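Local coordinates for protein P43 (Trichuris muris, PDB 6QIX) that is the major secreted protein of a whipworm parasite, tethers to extracellular matrix and inhibits the function of interleukin-13, at residues Ser44-Ala49 with Cys77-Arg82; Asn207-Val212 with Tyr225-Val230; His219-Gly224 with Asp319-Met324; Arg253-Lys256 with Phe260-Lys263. All blocks are in the same frame, centred on the assembly; numbering follows the deposited sequence.

Contact 1. Residues Ser44-Ala49 with Cys77-Arg82; sequences SKLSHA and CSFKFR
Two first torsions set up this meeting of helix and strand: Leu46 holds CG anti to its carbonyl carbon (chi1 -66°), which swings the branch out toward the sheet, while Phe81 places CG anti to its own N (chi1 175°) and presents its ring to the helix. The motif is a helix laid against one side of a two-stranded antiparallel sheet, with the last turns of helix 39-49 packed on strand 79-85. The contact illustrates how a small apolar surface can join two elements without any hydrogen bond between them. Leu46 carries most of it through one methyl. Its CD2 rests over one face of the Phe81 ring in a CH-pi contact, 3.8 Å from CD2 to the ring centroid and 24° off the ring normal. Leu46 CD2 lies 3.5 Å from Phe81 CG and as close to Phe81 CD2, so it is offset toward that side of the rim. Leu46 CD2 also leans obliquely on Phe79, two residues earlier in the strand, 4.2 Å from Phe79 CE1. A single leucine branch is thus shared by two aromatic rings that both also touch Val99 of the partner strand. Next to the helix, the Cys50-Cys83 disulfide joins the residues immediately following Ala49 and Arg82, tying helix end and strand covalently. Arg82 points away from the helix, salt-bridged to Glu98 and in a cation-pi contact with Trp28, reminiscent of the layered tryptophans and arginines of thrombospondin type 1 domains. Ala49 completes the contact from a different direction: its CB meets the Phe81 ring at the edge, in the ring plane, 3.7 Å from Phe81 CD2.

Contact 2. Residues Asn207-Val212 with Tyr225-Val230; sequences NIVSHV and YEPHSV
Glu226 and Val209 show how an acidic side chain can use its hydrocarbon for packing while its carboxylate is held elsewhere. Followed outward, the Glu226 chain leaves CB with CG anti to the backbone N (chi1 -172°) and continues extended to the carboxylate carbon, so that its CG-CD part passes across the CG1 methyl of Val209 at a slant. Glu226 CG lies 3.8 Å from Val209 CG1, and Glu226 CD 3.9 Å from it. At the tip, Glu226 OE1 passes the methyl at 4.0 Å from Val209 CG1 and is hydrogen-bonded to the hydroxyl of Tyr213, one helical turn beyond Val209. This bond is consistent with holding the chain where the valine packs. The other valine branch, Val209 CG2, turns to the next loop residue and lies 4.2 Å from CG of Pro227, a looser apolar touch. Val209 therefore straddles two consecutive loop residues, one with each methyl, and no hydrogen bond links the two segments. In the wider fold, this irregular chain runs between helix 205-216 and two other helices. Tyr225 sets its ring edge-to-face with Phe304 of helix 292-310, Pro227 touches Leu325 of helix 315-325, and Val230, though poorly ordered, packs on Met296 and Ile300 nearer the start of helix 292-310.

Contact 3. Residues His219-Gly224 with Asp319-Met324; sequences HKEPDG and DGYAKM
The hydroxyl of Tyr321 meets the loop at Gly224, where Tyr321 OH lies 3.5 Å from Gly224 CA in a plain packing contact. Around this oxygen two longer approaches follow: Lys220 NZ stands 4.0 Å from Tyr321 OH, and Glu221 OE2 is at 4.4 Å from it, neither of them a hydrogen bond. Both charged ends have other partners. Lys220, its chain bent at the second and third torsions, curls back to donate to the backbone O of Tyr225, just past the turn, whereas Glu221 OE2 is hydrogen-bonded to a hexaethylene glycol probably taken from the crystallisation liquor. These two side chains are poorly ordered, so their positions are less certain than that of the tyrosine. Glu221 to Gly224 form a type I beta turn, closed by Gly224 N donating to Glu221 O, and it brings the glycine to the end of a tyrosine projecting from helix 315-325. Tyr321 holds CG anti to its carbonyl carbon (chi1 -82°), directing the ring outward from the helix. Farther in, the ring sits edge-to-face with Phe260 and touches Phe304 of helix 292-310.

Contact 4. Residues Arg253-Lys256 with Phe260-Lys263; sequences RDKK and FPLK
Arg253 binds two consecutive carbonyls, those of Phe260 and Pro261, and the contact is a worked case of one residue pairing by backbone and side chain at once. Its backbone N donates to Pro261 O at 2.8 Å, with an N-H...O angle of 160° and the donor in the carbonyl plane. The reverse bond cannot form, since proline has no N-H to offer; Arg253 O and Pro261 O stand 3.5 Å apart as two acceptors that do not bond. The second carbonyl is served by the side chain. With CG placed between the backbone N and the carbonyl carbon (chi1 65°) and the chain then extended to NE, the guanidinium is carried alongside the facing backbone and grips Phe260 O side-on. Arg253 NE and NH2 each lie 3.0 Å from Phe260 O, so one oxygen accepts two bonds. Both donors come from the same face of that carbonyl plane, NE well above it, 40° out, rather than on a lone pair. Neither bond is straight, as expected when two nitrogens converge on one acceptor. Pro261 also packs closely, its CB 3.2 Å from Arg253 O, and its CG touches Lys255 CG more loosely at 4.2 Å. Just before Phe260, the Cys188-Cys259 disulfide ties the connecting loop to an earlier part of the chain. The backbone bond continues the register of Met251 with Lys263 by one further step, as in the end of an antiparallel beta hairpin, here formed by strands 246-252 and 262-268, where ladder gives way to loop.

In the fold
Contact 1 stands apart, its centre about 38 Å from that of contact 2 and on the opposite side of the chain's centre; it is the buried one, wholly apolar. Contacts 2, 3 and 4 are surface contacts; contact 3 touches both of the others, while contacts 2 and 4 do not touch each other. Contacts 2 and 3 share the loop after helix 205-216, and Val212 packs on Met324 between them. Contact 3 also meets contact 4, where Met324 CE packs on Leu262 CD2. The chemistry follows the place: aromatic and methyl packing in contact 1, aliphatic packing beside an anchored carboxylate in contact 2, sparse touches in contact 3, and true hydrogen bonds across the segments only in contact 4.

Contact 1. Residues Ser44-Ala49 with Cys77-Arg82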
loop_
_atom_site.group_PDB
_atom_site.type_symbol
_atom_site.label_atom_id
_atom_site.label_comp_id
_atom_site.label_asym_id
_atom_site.label_seq_id
_atom_site.Cartn_x
_atom_site.Cartn_y
_atom_site.Cartn_z
ATOM N N SER A 44 -1.685 -17.926 4.189
ATOM C CA SER A 44 -1.996 -19.127 4.964
ATOM C C SER A 44 -0.727 -19.804 5.463
ATOM O O SER A 44 -0.642 -20.220 6.623
ATOM C CB SER A 44 -2.806 -20.105 4.111
ATOM O OG SER A 44 -4.155 -19.668 3.985
ATOM N N LYS A 45 0.274 -19.919 4.594
ATOM C CA LYS A 45 1.507 -20.587 4.981
ATOM C C LYS A 45 2.301 -19.743 5.960
ATOM O O LYS A 45 2.927 -20.285 6.874
ATOM C CB LYS A 45 2.355 -20.882 3.746
ATOM C CG LYS A 45 1.686 -21.783 2.765
ATOM C CD LYS A 45 1.804 -23.240 3.171
ATOM C CE LYS A 45 1.761 -24.138 1.939
ATOM N NZ LYS A 45 0.987 -25.379 2.192
ATOM N N LEU A 46 2.322 -18.421 5.763
ATOM C CA LEU A 46 2.990 -17.531 6.723
ATOM C C LEU A 46 2.363 -17.649 8.102
ATOM O O LEU A 46 3.071 -17.706 9.120
ATOM C CB LEU A 46 2.927 -16.067 6.253
ATOM C CG LEU A 46 3.711 -15.750 4.966
ATOM C CD1 LEU A 46 3.448 -14.306 4.526
ATOM C CD2 LEU A 46 5.188 -15.983 5.179
ATOM N N SER A 47 1.029 -17.657 8.149
ATOM C CA SER A 47 0.320 -17.728 9.415
ATOM C C SER A 47 0.579 -19.070 10.088
ATOM O O SER A 47 0.922 -19.128 11.271
ATOM C CB SER A 47 -1.170 -17.472 9.163
ATOM O OG SER A 47 -1.945 -17.898 10.256
ATOM N N HIS A 48 0.486 -20.163 9.329
ATOM C CA HIS A 48 0.782 -21.470 9.910
ATOM C C HIS A 48 2.217 -21.543 10.414
ATOM O O HIS A 48 2.486 -22.203 11.427
ATOM C CB HIS A 48 0.536 -22.578 8.887
ATOM C CG HIS A 48 -0.900 -22.735 8.513
ATOM N ND1 HIS A 48 -1.310 -23.478 7.426
ATOM C CD2 HIS A 48 -2.026 -22.226 9.069
ATOM C CE1 HIS A 48 -2.626 -23.424 7.336
ATOM N NE2 HIS A 48 -3.084 -22.675 8.323
ATOM N N ALA A 49 3.149 -20.892 9.710
ATOM C CA ALA A 49 4.548 -20.884 10.133
ATOM C C ALA A 49 4.716 -20.268 11.511
ATOM O O ALA A 49 5.607 -20.669 12.260
ATOM C CB ALA A 49 5.401 -20.117 9.117
ATOM N N CYS A 77 11.522 -14.155 -6.611
ATOM C CA CYS A 77 10.414 -13.647 -5.797
ATOM C C CYS A 77 9.866 -14.673 -4.799
ATOM O O CYS A 77 9.110 -14.300 -3.890
ATOM C CB CYS A 77 9.291 -13.152 -6.712
ATOM S SG CYS A 77 9.744 -11.739 -7.758
ATOM N N SER A 78 10.197 -15.950 -4.969
ATOM C CA SER A 78 9.820 -16.978 -4.017
ATOM C C SER A 78 10.815 -17.011 -2.856
ATOM O O SER A 78 12.009 -16.718 -3.008
ATOM C CB SER A 78 9.759 -18.335 -4.736
ATOM O OG SER A 78 9.418 -19.379 -3.855
ATOM N N PHE A 79 10.312 -17.393 -1.683
ATOM C CA PHE A 79 11.126 -17.295 -0.477
ATOM C C PHE A 79 10.618 -18.251 0.581
ATOM O O PHE A 79 9.451 -18.630 0.576
ATOM C CB PHE A 79 11.103 -15.872 0.092
ATOM C CG PHE A 79 9.768 -15.431 0.540
ATOM C CD1 PHE A 79 9.418 -15.520 1.887
ATOM C CD2 PHE A 79 8.838 -14.922 -0.368
ATOM C CE1 PHE A 79 8.189 -15.081 2.320
ATOM C CE2 PHE A 79 7.581 -14.488 0.070
ATOM C CZ PHE A 79 7.263 -14.581 1.404
ATOM N N LYS A 80 11.528 -18.667 1.456
ATOM C CA LYS A 80 11.206 -19.384 2.680
ATOM C C LYS A 80 11.073 -18.391 3.819
ATOM O O LYS A 80 11.685 -17.326 3.794
ATOM C CB LYS A 80 12.293 -20.379 3.045
ATOM C CG LYS A 80 12.669 -21.294 1.953
ATOM C CD LYS A 80 13.688 -22.309 2.497
ATOM C CE LYS A 80 14.116 -23.299 1.451
ATOM N NZ LYS A 80 15.075 -24.252 2.032
ATOM N N PHE A 81 10.301 -18.782 4.843
ATOM C CA PHE A 81 10.005 -17.960 6.013
ATOM C C PHE A 81 10.105 -18.809 7.277
ATOM O O PHE A 81 9.818 -20.006 7.275
ATOM C CB PHE A 81 8.598 -17.338 5.847
ATOM C CG PHE A 81 8.090 -16.544 7.024
ATOM C CD1 PHE A 81 8.452 -15.207 7.191
ATOM C CD2 PHE A 81 7.172 -17.101 7.902
ATOM C CE1 PHE A 81 7.938 -14.459 8.239
ATOM C CE2 PHE A 81 6.661 -16.350 8.962
ATOM C CZ PHE A 81 7.048 -15.039 9.125
ATOM N N ARG A 82 10.492 -18.164 8.371
ATOM C CA ARG A 82 10.390 -18.787 9.683
ATOM C C ARG A 82 10.041 -17.713 10.692
ATOM O O ARG A 82 10.268 -16.527 10.461
ATOM C CB ARG A 82 11.673 -19.528 10.084
ATOM C CG ARG A 82 12.874 -18.667 10.376
ATOM C CD ARG A 82 14.022 -19.563 10.898
ATOM N NE ARG A 82 15.240 -18.803 11.146
ATOM C CZ ARG A 82 16.318 -19.292 11.750
ATOM N NH1 ARG A 82 16.334 -20.561 12.170
ATOM N NH2 ARG A 82 17.385 -18.513 11.923
#

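Contact 2. Residues Asn207-Val212 with Tyr225-Val230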
loop_
_atom_site.group_PDB
_atom_site.type_symbol
_atom_site.label_atom_id
_atom_site.label_comp_id
_atom_site.label_asym_id
_atom_site.label_seq_id
_atom_site.Cartn_x
_atom_site.Cartn_y
_atom_site.Cartn_z
ATOM N N ASN A 207 -4.519 21.184 -1.676
ATOM C CA ASN A 207 -4.046 21.487 -0.330
ATOM C C ASN A 207 -3.277 20.307 0.248
ATOM O O ASN A 207 -2.251 20.491 0.922
ATOM C CB ASN A 207 -5.192 21.842 0.613
ATOM C CG ASN A 207 -5.805 23.171 0.312
ATOM O OD1 ASN A 207 -5.387 23.862 -0.614
ATOM N ND2 ASN A 207 -6.818 23.543 1.092
ATOM N N ILE A 208 -3.738 19.085 -0.009
ATOM C CA ILE A 208 -3.000 17.907 0.459
ATOM C C ILE A 208 -1.595 17.899 -0.125
ATOM O O ILE A 208 -0.607 17.655 0.575
ATOM C CB ILE A 208 -3.760 16.618 0.093
ATOM C CG1 ILE A 208 -5.059 16.488 0.885
ATOM C CG2 ILE A 208 -2.918 15.375 0.359
ATOM C CD1 ILE A 208 -5.932 15.365 0.458
ATOM N N VAL A 209 -1.490 18.160 -1.430
ATOM C CA VAL A 209 -0.201 18.155 -2.113
ATOM C C VAL A 209 0.699 19.234 -1.529
ATOM O O VAL A 209 1.862 18.984 -1.212
ATOM C CB VAL A 209 -0.402 18.347 -3.625
ATOM C CG1 VAL A 209 0.914 18.640 -4.335
ATOM C CG2 VAL A 209 -1.029 17.130 -4.193
ATOM N N SER A 210 0.173 20.442 -1.364
ATOM C CA SER A 210 1.004 21.514 -0.841
ATOM C C SER A 210 1.478 21.191 0.559
ATOM O O SER A 210 2.611 21.495 0.920
ATOM C CB SER A 210 0.234 22.837 -0.866
ATOM O OG SER A 210 -0.018 23.155 -2.211
ATOM N N HIS A 211 0.639 20.535 1.355
ATOM C CA HIS A 211 1.020 20.214 2.730
ATOM C C HIS A 211 2.106 19.154 2.758
ATOM O O HIS A 211 3.007 19.194 3.611
ATOM C CB HIS A 211 -0.203 19.755 3.531
ATOM C CG HIS A 211 -0.947 20.880 4.187
ATOM N ND1 HIS A 211 -2.267 21.168 3.911
ATOM C CD2 HIS A 211 -0.551 21.794 5.108
ATOM C CE1 HIS A 211 -2.660 22.199 4.640
ATOM N NE2 HIS A 211 -1.641 22.596 5.378
ATOM N N VAL A 212 2.094 18.240 1.792
ATOM C CA VAL A 212 3.155 17.244 1.749
ATOM C C VAL A 212 4.484 17.904 1.391
ATOM O O VAL A 212 5.514 17.619 2.011
ATOM C CB VAL A 212 2.778 16.111 0.784
ATOM C CG1 VAL A 212 3.928 15.226 0.595
ATOM C CG2 VAL A 212 1.629 15.315 1.357
ATOM N N TYR A 225 6.234 14.567 -11.115
ATOM C CA TYR A 225 4.813 14.275 -11.188
ATOM C C TYR A 225 4.071 14.865 -9.998
ATOM O O TYR A 225 4.583 14.863 -8.872
ATOM C CB TYR A 225 4.586 12.766 -11.220
ATOM C CG TYR A 225 3.176 12.387 -10.882
ATOM C CD1 TYR A 225 2.172 12.516 -11.820
ATOM C CD2 TYR A 225 2.842 11.907 -9.624
ATOM C CE1 TYR A 225 0.888 12.184 -11.513
ATOM C CE2 TYR A 225 1.561 11.564 -9.325
ATOM C CZ TYR A 225 0.578 11.725 -10.254
ATOM O OH TYR A 225 -0.728 11.381 -9.928
ATOM N N GLU A 226 2.839 15.312 -10.254
ATOM C CA GLU A 226 1.942 15.888 -9.261
ATOM C C GLU A 226 0.519 15.532 -9.662
ATOM O O GLU A 226 0.122 15.830 -10.791
ATOM C CB GLU A 226 2.139 17.408 -9.198
ATOM C CG GLU A 226 1.409 18.065 -8.101
ATOM C CD GLU A 226 1.719 19.549 -7.996
ATOM O OE1 GLU A 226 2.845 19.923 -7.599
ATOM O OE2 GLU A 226 0.828 20.344 -8.310
ATOM N N PRO A 227 -0.283 14.897 -8.797
ATOM C CA PRO A 227 -1.672 14.607 -9.180
ATOM C C PRO A 227 -2.496 15.885 -9.196
ATOM O O PRO A 227 -2.337 16.763 -8.342
ATOM C CB PRO A 227 -2.161 13.637 -8.096
ATOM C CG PRO A 227 -1.295 13.966 -6.890
ATOM C CD PRO A 227 0.038 14.456 -7.427
ATOM N N HIS A 228 -3.375 15.987 -10.181
ATOM C CA HIS A 228 -4.268 17.130 -10.316
ATOM C C HIS A 228 -5.701 16.658 -10.177
ATOM O O HIS A 228 -6.042 15.530 -10.560
ATOM C CB HIS A 228 -4.017 17.844 -11.634
ATOM C CG HIS A 228 -2.661 18.493 -11.699
ATOM N ND1 HIS A 228 -2.134 19.229 -10.653
ATOM C CD2 HIS A 228 -1.711 18.494 -12.670
ATOM C CE1 HIS A 228 -0.927 19.662 -10.980
ATOM N NE2 HIS A 228 -0.648 19.234 -12.200
ATOM N N SER A 229 -6.509 17.515 -9.556
ATOM C CA SER A 229 -7.865 17.162 -9.186
ATOM C C SER A 229 -8.650 16.778 -10.413
ATOM O O SER A 229 -8.702 17.527 -11.393
ATOM C CB SER A 229 -8.570 18.324 -8.495
ATOM O OG SER A 229 -9.931 17.991 -8.317
ATOM N N VAL A 230 -9.257 15.601 -10.350
ATOM C CA VAL A 230 -10.197 15.149 -11.353
ATOM C C VAL A 230 -11.635 15.303 -10.859
ATOM O O VAL A 230 -12.536 14.632 -11.357
ATOM C CB VAL A 230 -9.897 13.701 -11.782
ATOM C CG1 VAL A 230 -8.450 13.602 -12.319
ATOM C CG2 VAL A 230 -10.132 12.720 -10.629
#

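Contact 3. Residues His219-Gly224 with Asp319-Met324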
loop_
_atom_site.group_PDB
_atom_site.type_symbol
_atom_site.label_atom_id
_atom_site.label_comp_id
_atom_site.label_asym_id
_atom_site.label_seq_id
_atom_site.Cartn_x
_atom_site.Cartn_y
_atom_site.Cartn_z
ATOM N N HIS A 219 10.403 19.675 -2.971
ATOM C CA HIS A 219 10.074 20.580 -4.069
ATOM C C HIS A 219 9.323 19.848 -5.180
ATOM O O HIS A 219 9.382 18.622 -5.303
ATOM C CB HIS A 219 11.349 21.203 -4.681
ATOM C CG HIS A 219 12.349 21.662 -3.664
ATOM N ND1 HIS A 219 13.113 20.791 -2.916
ATOM C CD2 HIS A 219 12.696 22.908 -3.258
ATOM C CE1 HIS A 219 13.890 21.480 -2.096
ATOM N NE2 HIS A 219 13.656 22.766 -2.283
ATOM N N LYS A 220 8.624 20.613 -6.011
ATOM C CA LYS A 220 8.074 20.068 -7.252
ATOM C C LYS A 220 9.186 20.116 -8.292
ATOM O O LYS A 220 9.474 21.171 -8.856
ATOM C CB LYS A 220 6.848 20.850 -7.710
ATOM C CG LYS A 220 6.343 20.514 -9.129
ATOM C CD LYS A 220 6.569 19.064 -9.560
ATOM C CE LYS A 220 5.928 18.052 -8.595
ATOM N NZ LYS A 220 6.606 16.713 -8.585
ATOM N N GLU A 221 9.816 18.975 -8.536
ATOM C CA GLU A 221 10.848 18.886 -9.556
ATOM C C GLU A 221 10.262 19.285 -10.904
ATOM O O GLU A 221 9.169 18.821 -11.255
ATOM C CB GLU A 221 11.397 17.466 -9.619
ATOM C CG GLU A 221 12.862 17.377 -9.994
ATOM C CD GLU A 221 13.385 15.949 -9.939
ATOM O OE1 GLU A 221 14.593 15.764 -9.657
ATOM O OE2 GLU A 221 12.583 15.014 -10.174
ATOM N N PRO A 222 10.942 20.124 -11.687
ATOM C CA PRO A 222 10.337 20.586 -12.950
ATOM C C PRO A 222 9.904 19.447 -13.853
ATOM O O PRO A 222 8.904 19.565 -14.572
ATOM C CB PRO A 222 11.450 21.427 -13.588
ATOM C CG PRO A 222 12.718 20.936 -12.948
ATOM C CD PRO A 222 12.338 20.571 -11.538
ATOM N N ASP A 223 10.625 18.335 -13.822
ATOM C CA ASP A 223 10.258 17.125 -14.542
ATOM C C ASP A 223 9.309 16.224 -13.761
ATOM O O ASP A 223 8.930 15.165 -14.272
ATOM C CB ASP A 223 11.522 16.323 -14.873
ATOM C CG ASP A 223 12.496 16.254 -13.685
ATOM O OD1 ASP A 223 13.051 15.164 -13.405
ATOM O OD2 ASP A 223 12.698 17.307 -13.035
ATOM N N GLY A 224 8.907 16.613 -12.548
ATOM C CA GLY A 224 8.285 15.677 -11.639
ATOM C C GLY A 224 6.794 15.507 -11.854
ATOM O O GLY A 224 6.144 16.180 -12.655
ATOM N N ASP A 319 7.711 3.573 -8.987
ATOM C CA ASP A 319 7.274 2.933 -7.749
ATOM C C ASP A 319 7.270 3.926 -6.590
ATOM O O ASP A 319 6.342 3.946 -5.750
ATOM C CB ASP A 319 8.193 1.748 -7.435
ATOM C CG ASP A 319 7.992 0.562 -8.396
ATOM O OD1 ASP A 319 6.925 0.565 -9.074
ATOM O OD2 ASP A 319 8.867 -0.364 -8.438
ATOM N N GLY A 320 8.286 4.772 -6.533
ATOM C CA GLY A 320 8.346 5.724 -5.435
ATOM C C GLY A 320 7.178 6.685 -5.443
ATOM O O GLY A 320 6.593 6.945 -4.407
ATOM N N TYR A 321 6.833 7.240 -6.621
ATOM C CA TYR A 321 5.656 8.085 -6.716
ATOM C C TYR A 321 4.399 7.286 -6.413
ATOM O O TYR A 321 3.487 7.769 -5.713
ATOM C CB TYR A 321 5.550 8.706 -8.106
ATOM C CG TYR A 321 6.382 9.939 -8.337
ATOM C CD1 TYR A 321 6.168 11.112 -7.618
ATOM C CD2 TYR A 321 7.391 9.941 -9.296
ATOM C CE1 TYR A 321 6.933 12.238 -7.838
ATOM C CE2 TYR A 321 8.176 11.068 -9.521
ATOM C CZ TYR A 321 7.931 12.210 -8.803
ATOM O OH TYR A 321 8.704 13.337 -9.034
ATOM N N ALA A 322 4.316 6.060 -6.936
ATOM C CA ALA A 322 3.073 5.313 -6.798
ATOM C C ALA A 322 2.811 4.988 -5.326
ATOM O O ALA A 322 1.666 4.953 -4.896
ATOM C CB ALA A 322 3.126 4.038 -7.635
ATOM N N LYS A 323 3.860 4.667 -4.552
ATOM C CA LYS A 323 3.650 4.372 -3.137
ATOM C C LYS A 323 3.056 5.562 -2.402
ATOM O O LYS A 323 2.225 5.377 -1.492
ATOM C CB LYS A 323 4.969 3.913 -2.487
ATOM C CG LYS A 323 5.390 2.513 -2.944
ATOM C CD LYS A 323 6.771 2.143 -2.426
ATOM C CE LYS A 323 7.314 0.972 -3.069
ATOM N NZ LYS A 323 8.686 0.670 -2.472
ATOM N N MET A 324 3.452 6.781 -2.772
ATOM C CA MET A 324 2.844 7.975 -2.188
ATOM C C MET A 324 1.387 8.119 -2.645
ATOM O O MET A 324 0.488 8.378 -1.829
ATOM C CB MET A 324 3.670 9.222 -2.565
ATOM C CG MET A 324 5.130 9.214 -2.086
ATOM S SD MET A 324 6.099 10.663 -2.641
ATOM C CE MET A 324 5.449 11.966 -1.591
#

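Contact 4. Residues Arg253-Lys256 with Phe260-Lys263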
loop_
_atom_site.group_PDB
_atom_site.type_symbol
_atom_site.label_atom_id
_atom_site.label_comp_id
_atom_site.label_asym_id
_atom_site.label_seq_id
_atom_site.Cartn_x
_atom_site.Cartn_y
_atom_site.Cartn_z
ATOM N N ARG A 253 15.856 11.035 1.991
ATOM C CA ARG A 253 17.278 10.839 1.749
ATOM C C ARG A 253 17.659 11.594 0.484
ATOM O O ARG A 253 16.811 11.990 -0.326
ATOM C CB ARG A 253 17.614 9.346 1.656
ATOM C CG ARG A 253 16.965 8.671 0.473
ATOM C CD ARG A 253 17.238 7.170 0.500
ATOM N NE ARG A 253 16.469 6.486 -0.542
ATOM C CZ ARG A 253 16.328 5.175 -0.656
ATOM N NH1 ARG A 253 16.934 4.355 0.217
ATOM N NH2 ARG A 253 15.595 4.697 -1.653
ATOM N N ASP A 254 18.973 11.827 0.319
ATOM C CA ASP A 254 19.433 12.560 -0.848
ATOM C C ASP A 254 19.156 11.793 -2.140
ATOM O O ASP A 254 19.087 10.564 -2.163
ATOM C CB ASP A 254 20.946 12.815 -0.753
ATOM C CG ASP A 254 21.289 14.049 0.036
ATOM O OD1 ASP A 254 20.338 14.754 0.486
ATOM O OD2 ASP A 254 22.525 14.311 0.185
ATOM N N LYS A 255 19.055 12.528 -3.242
ATOM C CA LYS A 255 18.815 11.879 -4.520
ATOM C C LYS A 255 20.050 11.098 -4.927
ATOM O O LYS A 255 21.184 11.425 -4.546
ATOM C CB LYS A 255 18.452 12.901 -5.600
ATOM C CG LYS A 255 16.989 13.399 -5.487
ATOM C CD LYS A 255 16.594 14.343 -6.625
ATOM C CE LYS A 255 16.118 15.691 -6.081
ATOM N NZ LYS A 255 17.128 16.344 -5.171
ATOM N N LYS A 256 19.812 10.048 -5.705
ATOM C CA LYS A 256 20.858 9.198 -6.237
ATOM C C LYS A 256 20.190 8.280 -7.249
ATOM O O LYS A 256 19.098 7.776 -6.986
ATOM C CB LYS A 256 21.567 8.378 -5.152
ATOM C CG LYS A 256 22.897 7.768 -5.671
ATOM C CD LYS A 256 23.584 6.947 -4.599
ATOM C CE LYS A 256 24.795 6.212 -5.171
ATOM N NZ LYS A 256 25.602 5.614 -4.077
ATOM N N PHE A 260 14.784 6.237 -4.793
ATOM C CA PHE A 260 13.790 7.287 -4.675
ATOM C C PHE A 260 13.986 7.981 -3.332
ATOM O O PHE A 260 14.174 7.305 -2.329
ATOM C CB PHE A 260 12.366 6.690 -4.743
ATOM C CG PHE A 260 11.303 7.704 -4.945
ATOM C CD1 PHE A 260 11.068 8.224 -6.204
ATOM C CD2 PHE A 260 10.522 8.125 -3.871
ATOM C CE1 PHE A 260 10.071 9.141 -6.403
ATOM C CE2 PHE A 260 9.552 9.086 -4.047
ATOM C CZ PHE A 260 9.311 9.577 -5.321
ATOM N N PRO A 261 13.882 9.307 -3.273
ATOM C CA PRO A 261 14.313 10.030 -2.064
ATOM C C PRO A 261 13.315 10.143 -0.916
ATOM O O PRO A 261 13.739 10.471 0.206
ATOM C CB PRO A 261 14.614 11.437 -2.595
ATOM C CG PRO A 261 13.661 11.564 -3.750
ATOM C CD PRO A 261 13.644 10.227 -4.402
ATOM N N LEU A 262 12.016 9.938 -1.134
ATOM C CA LEU A 262 11.018 10.216 -0.094
ATOM C C LEU A 262 10.109 9.019 0.117
ATOM O O LEU A 262 9.528 8.495 -0.839
ATOM C CB LEU A 262 10.175 11.410 -0.473
ATOM C CG LEU A 262 9.198 11.894 0.587
ATOM C CD1 LEU A 262 9.957 12.436 1.798
ATOM C CD2 LEU A 262 8.318 12.935 -0.057
ATOM N N LYS A 263 9.970 8.613 1.363
ATOM C CA LYS A 263 9.085 7.544 1.791
ATOM C C LYS A 263 8.041 8.175 2.709
ATOM O O LYS A 263 8.399 9.023 3.543
ATOM C CB LYS A 263 9.902 6.504 2.544
ATOM C CG LYS A 263 9.404 5.116 2.483
ATOM C CD LYS A 263 9.775 4.385 3.785
ATOM C CE LYS A 263 11.282 4.143 3.879
ATOM N NZ LYS A 263 11.622 2.686 4.109
#